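Long-range contact in arginine kinase (PDB 4RF7), which catalyses the reversible transfer of a phosphate group from ATP to L-arginine, giving phosphoarginine and ADP: residues A[133-138]-A[231-236]. Sequence-based numbering, arbitrary orientation.
Sequences RVARSL and EEDHLR. With ARG (arginine), chain G.
The guanidinium of R236 carries CD of R133 over one face, 3.1 Å above its plane, while the R133 guanidinium has NH2 of R236 over one of its faces; the planes lie 46° apart. At the far end, the H234 ring takes S137 CB over one face as a CH-pi contact, with L138 CA at its edge. Between them, antiparallel strands 127-136 and 235-242 of the phosphagen kinase catalytic sheet pair A135 with R236, non-hydrogen-bonded. R136 and L235 form the next, hydrogen-bonded pair: R136 N gives a nearly straight bond to L235 O, and L235 N returns one to R136 O. With CG anti to the backbone N (chi1 -171°), R236 runs extended to R133, whose chain bends across it. R133 NH2 and R236 NH1, both donors, lie 3.0 Å apart unbonded; both residues belong to the predicted ATP site, where their charges would probably face phosphates. N281 and G285 hold R133 NH1. Nearby, E232 grips the bound arginine, OE1 receiving its NH1 (3.1 Å) and OE2 its NH2. L138 CD2 packs against L235 CD1, covered by helices 149-163 and 246-264. H234 NE2 bonds to G142 O; H234 ND1 accepts the backbone N-H of L138, N to ND1 3.0 Å, the donor 20° out of the ring plane.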
ATOM      1  N   ARG A 133      -7.573   4.739  14.804  1.00 23.07           N
ATOM      2  CA  ARG A 133      -7.889   6.140  15.046  1.00 24.91           C
ATOM      3  C   ARG A 133      -8.427   6.312  16.461  1.00 26.52           C
ATOM      4  O   ARG A 133      -9.158   5.452  16.950  1.00 29.52           O
ATOM      5  CB  ARG A 133      -8.949   6.599  14.043  1.00 26.06           C
ATOM      6  CG  ARG A 133      -9.558   7.961  14.330  1.00 30.94           C
ATOM      7  CD  ARG A 133     -11.067   7.907  14.180  1.00 36.73           C
ATOM      8  NE  ARG A 133     -11.754   7.783  15.463  1.00 38.06           N
ATOM      9  CZ  ARG A 133     -13.056   7.550  15.601  1.00 36.94           C
ATOM     10  NH1 ARG A 133     -13.589   7.457  16.813  1.00 33.62           N
ATOM     11  NH2 ARG A 133     -13.829   7.403  14.532  1.00 31.98           N
ATOM     12  N   VAL A 134      -8.052   7.405  17.124  1.00 27.45           N
ATOM     13  CA  VAL A 134      -8.697   7.801  18.378  1.00 27.18           C
ATOM     14  C   VAL A 134      -9.089   9.279  18.343  1.00 30.08           C
ATOM     15  O   VAL A 134      -8.423  10.093  17.698  1.00 28.89           O
ATOM     16  CB  VAL A 134      -7.814   7.530  19.628  1.00 30.58           C
ATOM     17  CG1 VAL A 134      -7.654   6.033  19.870  1.00 29.12           C
ATOM     18  CG2 VAL A 134      -6.454   8.205  19.488  1.00 29.88           C
ATOM     19  N   ALA A 135     -10.181   9.614  19.027  1.00 27.15           N
ATOM     20  CA  ALA A 135     -10.597  11.003  19.197  1.00 29.40           C
ATOM     21  C   ALA A 135     -10.312  11.421  20.638  1.00 29.12           C
ATOM     22  O   ALA A 135     -10.580  10.658  21.569  1.00 26.21           O
ATOM     23  CB  ALA A 135     -12.074  11.161  18.881  1.00 24.24           C
ATOM     24  N   ARG A 136      -9.765  12.620  20.821  1.00 29.92           N
ATOM     25  CA  ARG A 136      -9.409  13.109  22.153  1.00 30.20           C
ATOM     26  C   ARG A 136      -9.676  14.610  22.275  1.00 29.97           C
ATOM     27  O   ARG A 136      -9.679  15.334  21.274  1.00 25.18           O
ATOM     28  CB  ARG A 136      -7.931  12.826  22.448  1.00 29.34           C
ATOM     29  CG  ARG A 136      -7.550  11.350  22.572  1.00 26.07           C
ATOM     30  CD  ARG A 136      -8.025  10.741  23.884  1.00 24.64           C
ATOM     31  NE  ARG A 136      -7.518   9.380  24.075  1.00 22.95           N
ATOM     32  CZ  ARG A 136      -8.154   8.282  23.676  1.00 28.04           C
ATOM     33  NH1 ARG A 136      -9.332   8.378  23.070  1.00 24.99           N
ATOM     34  NH2 ARG A 136      -7.618   7.087  23.890  1.00 32.23           N
ATOM     35  N   SER A 137      -9.898  15.074  23.503  1.00 28.93           N
ATOM     36  CA  SER A 137     -10.060  16.501  23.768  1.00 31.27           C
ATOM     37  C   SER A 137      -9.236  16.905  24.990  1.00 29.97           C
ATOM     38  O   SER A 137      -9.139  16.143  25.952  1.00 29.07           O
ATOM     39  CB  SER A 137     -11.536  16.853  23.967  1.00 32.67           C
ATOM     40  OG  SER A 137     -12.269  16.660  22.776  1.00 35.15           O
ATOM     41  N   LEU A 138      -8.639  18.095  24.948  1.00 29.30           N
ATOM     42  CA  LEU A 138      -7.755  18.555  26.019  1.00 29.90           C
ATOM     43  C   LEU A 138      -8.524  19.029  27.255  1.00 30.13           C
ATOM     44  O   LEU A 138      -9.658  19.500  27.145  1.00 31.70           O
ATOM     45  CB  LEU A 138      -6.848  19.682  25.522  1.00 29.99           C
ATOM     46  CG  LEU A 138      -5.977  19.414  24.297  1.00 33.49           C
ATOM     47  CD1 LEU A 138      -5.016  20.572  24.057  1.00 36.09           C
ATOM     48  CD2 LEU A 138      -5.213  18.107  24.446  1.00 27.45           C
ATOM     49  N   GLU A 231     -10.964  19.617  14.286  1.00 26.16           N
ATOM     50  CA  GLU A 231     -12.035  19.311  13.344  1.00 29.11           C
ATOM     51  C   GLU A 231     -13.337  19.070  14.119  1.00 30.02           C
ATOM     52  O   GLU A 231     -13.956  20.023  14.604  1.00 27.50           O
ATOM     53  CB  GLU A 231     -11.667  18.105  12.465  1.00 30.78           C
ATOM     54  CG  GLU A 231     -12.647  17.813  11.321  1.00 31.38           C
ATOM     55  CD  GLU A 231     -13.267  16.429  11.430  1.00 32.75           C
ATOM     56  OE1 GLU A 231     -14.092  16.067  10.562  1.00 32.34           O
ATOM     57  OE2 GLU A 231     -12.925  15.703  12.386  1.00 30.02           O
ATOM     58  N   GLU A 232     -13.740  17.808  14.251  1.00 25.73           N
ATOM     59  CA  GLU A 232     -14.944  17.456  15.010  1.00 27.86           C
ATOM     60  C   GLU A 232     -14.644  17.395  16.508  1.00 26.44           C
ATOM     61  O   GLU A 232     -15.511  17.653  17.346  1.00 25.68           O
ATOM     62  CB  GLU A 232     -15.522  16.120  14.529  1.00 26.09           C
ATOM     63  CG  GLU A 232     -16.719  15.642  15.345  1.00 30.66           C
ATOM     64  CD  GLU A 232     -17.423  14.457  14.726  1.00 34.62           C
ATOM     65  OE1 GLU A 232     -17.396  14.327  13.484  1.00 38.05           O
ATOM     66  OE2 GLU A 232     -18.012  13.658  15.485  1.00 35.14           O
ATOM     67  N   ASP A 233     -13.411  17.032  16.837  1.00 24.51           N
ATOM     68  CA  ASP A 233     -12.927  17.096  18.209  1.00 26.18           C
ATOM     69  C   ASP A 233     -11.610  17.852  18.166  1.00 23.27           C
ATOM     70  O   ASP A 233     -11.104  18.133  17.077  1.00 23.90           O
ATOM     71  CB  ASP A 233     -12.724  15.686  18.783  1.00 27.97           C
ATOM     72  CG  ASP A 233     -14.034  14.953  19.018  1.00 30.10           C
ATOM     73  OD1 ASP A 233     -14.680  15.208  20.055  1.00 30.65           O
ATOM     74  OD2 ASP A 233     -14.412  14.117  18.172  1.00 27.76           O
ATOM     75  N   HIS A 234     -11.068  18.195  19.334  1.00 19.01           N
ATOM     76  CA  HIS A 234      -9.779  18.873  19.398  1.00 22.33           C
ATOM     77  C   HIS A 234      -8.743  18.085  18.607  1.00 27.79           C
ATOM     78  O   HIS A 234      -7.975  18.648  17.824  1.00 27.77           O
ATOM     79  CB  HIS A 234      -9.296  19.001  20.845  1.00 20.84           C
ATOM     80  CG  HIS A 234     -10.206  19.809  21.722  1.00 24.69           C
ATOM     81  ND1 HIS A 234     -10.001  19.927  23.077  1.00 25.42           N
ATOM     82  CD2 HIS A 234     -11.312  20.527  21.438  1.00 25.17           C
ATOM     83  CE1 HIS A 234     -10.952  20.689  23.599  1.00 29.73           C
ATOM     84  NE2 HIS A 234     -11.760  21.066  22.617  1.00 28.11           N
ATOM     85  N   LEU A 235      -8.744  16.773  18.817  1.00 27.47           N
ATOM     86  CA  LEU A 235      -7.758  15.893  18.211  1.00 29.71           C
ATOM     87  C   LEU A 235      -8.407  14.662  17.599  1.00 28.33           C
ATOM     88  O   LEU A 235      -9.220  13.989  18.242  1.00 26.31           O
ATOM     89  CB  LEU A 235      -6.731  15.453  19.256  1.00 30.05           C
ATOM     90  CG  LEU A 235      -5.864  16.555  19.864  1.00 32.83           C
ATOM     91  CD1 LEU A 235      -5.238  16.108  21.175  1.00 31.33           C
ATOM     92  CD2 LEU A 235      -4.787  16.946  18.877  1.00 31.08           C
ATOM     93  N   ARG A 236      -8.048  14.384  16.348  1.00 25.50           N
ATOM     94  CA  ARG A 236      -8.338  13.102  15.727  1.00 31.86           C
ATOM     95  C   ARG A 236      -6.987  12.520  15.332  1.00 33.56           C
ATOM     96  O   ARG A 236      -6.334  13.010  14.407  1.00 32.74           O
ATOM     97  CB  ARG A 236      -9.229  13.276  14.497  1.00 36.63           C
ATOM     98  CG  ARG A 236      -9.754  11.964  13.915  1.00 44.95           C
ATOM     99  CD  ARG A 236     -10.695  12.229  12.749  1.00 51.78           C
ATOM    100  NE  ARG A 236     -11.514  11.073  12.394  1.00 57.17           N
ATOM    101  CZ  ARG A 236     -12.592  10.681  13.070  1.00 58.65           C
ATOM    102  NH1 ARG A 236     -13.282   9.624  12.665  1.00 57.43           N
ATOM    103  NH2 ARG A 236     -12.979  11.339  14.157  1.00 58.50           N
TER
HETATM  104  N   ARG G 805     -24.445  13.527  13.633  1.00 54.75           N
HETATM  105  CA  ARG G 805     -24.530  12.404  12.702  1.00 57.33           C
HETATM  106  C   ARG G 805     -25.778  11.557  12.932  1.00 57.60           C
HETATM  107  O   ARG G 805     -26.489  11.713  13.928  1.00 59.46           O
HETATM  108  CB  ARG G 805     -23.275  11.528  12.787  1.00 57.70           C
HETATM  109  CG  ARG G 805     -22.900  11.094  14.199  1.00 58.02           C
HETATM  110  CD  ARG G 805     -21.751  10.088  14.189  1.00 56.05           C
HETATM  111  NE  ARG G 805     -20.647  10.501  13.324  1.00 56.91           N
HETATM  112  CZ  ARG G 805     -19.657  11.307  13.699  1.00 56.00           C
HETATM  113  NH1 ARG G 805     -18.693  11.624  12.844  1.00 54.15           N
HETATM  114  NH2 ARG G 805     -19.628  11.799  14.930  1.00 53.91           N
HETATM  115  OXT ARG G 805     -26.103  10.696  12.113  1.00 56.36           O
HETATM  116  O   HOH W   1     -14.037  18.038  21.311  1.00 27.42           O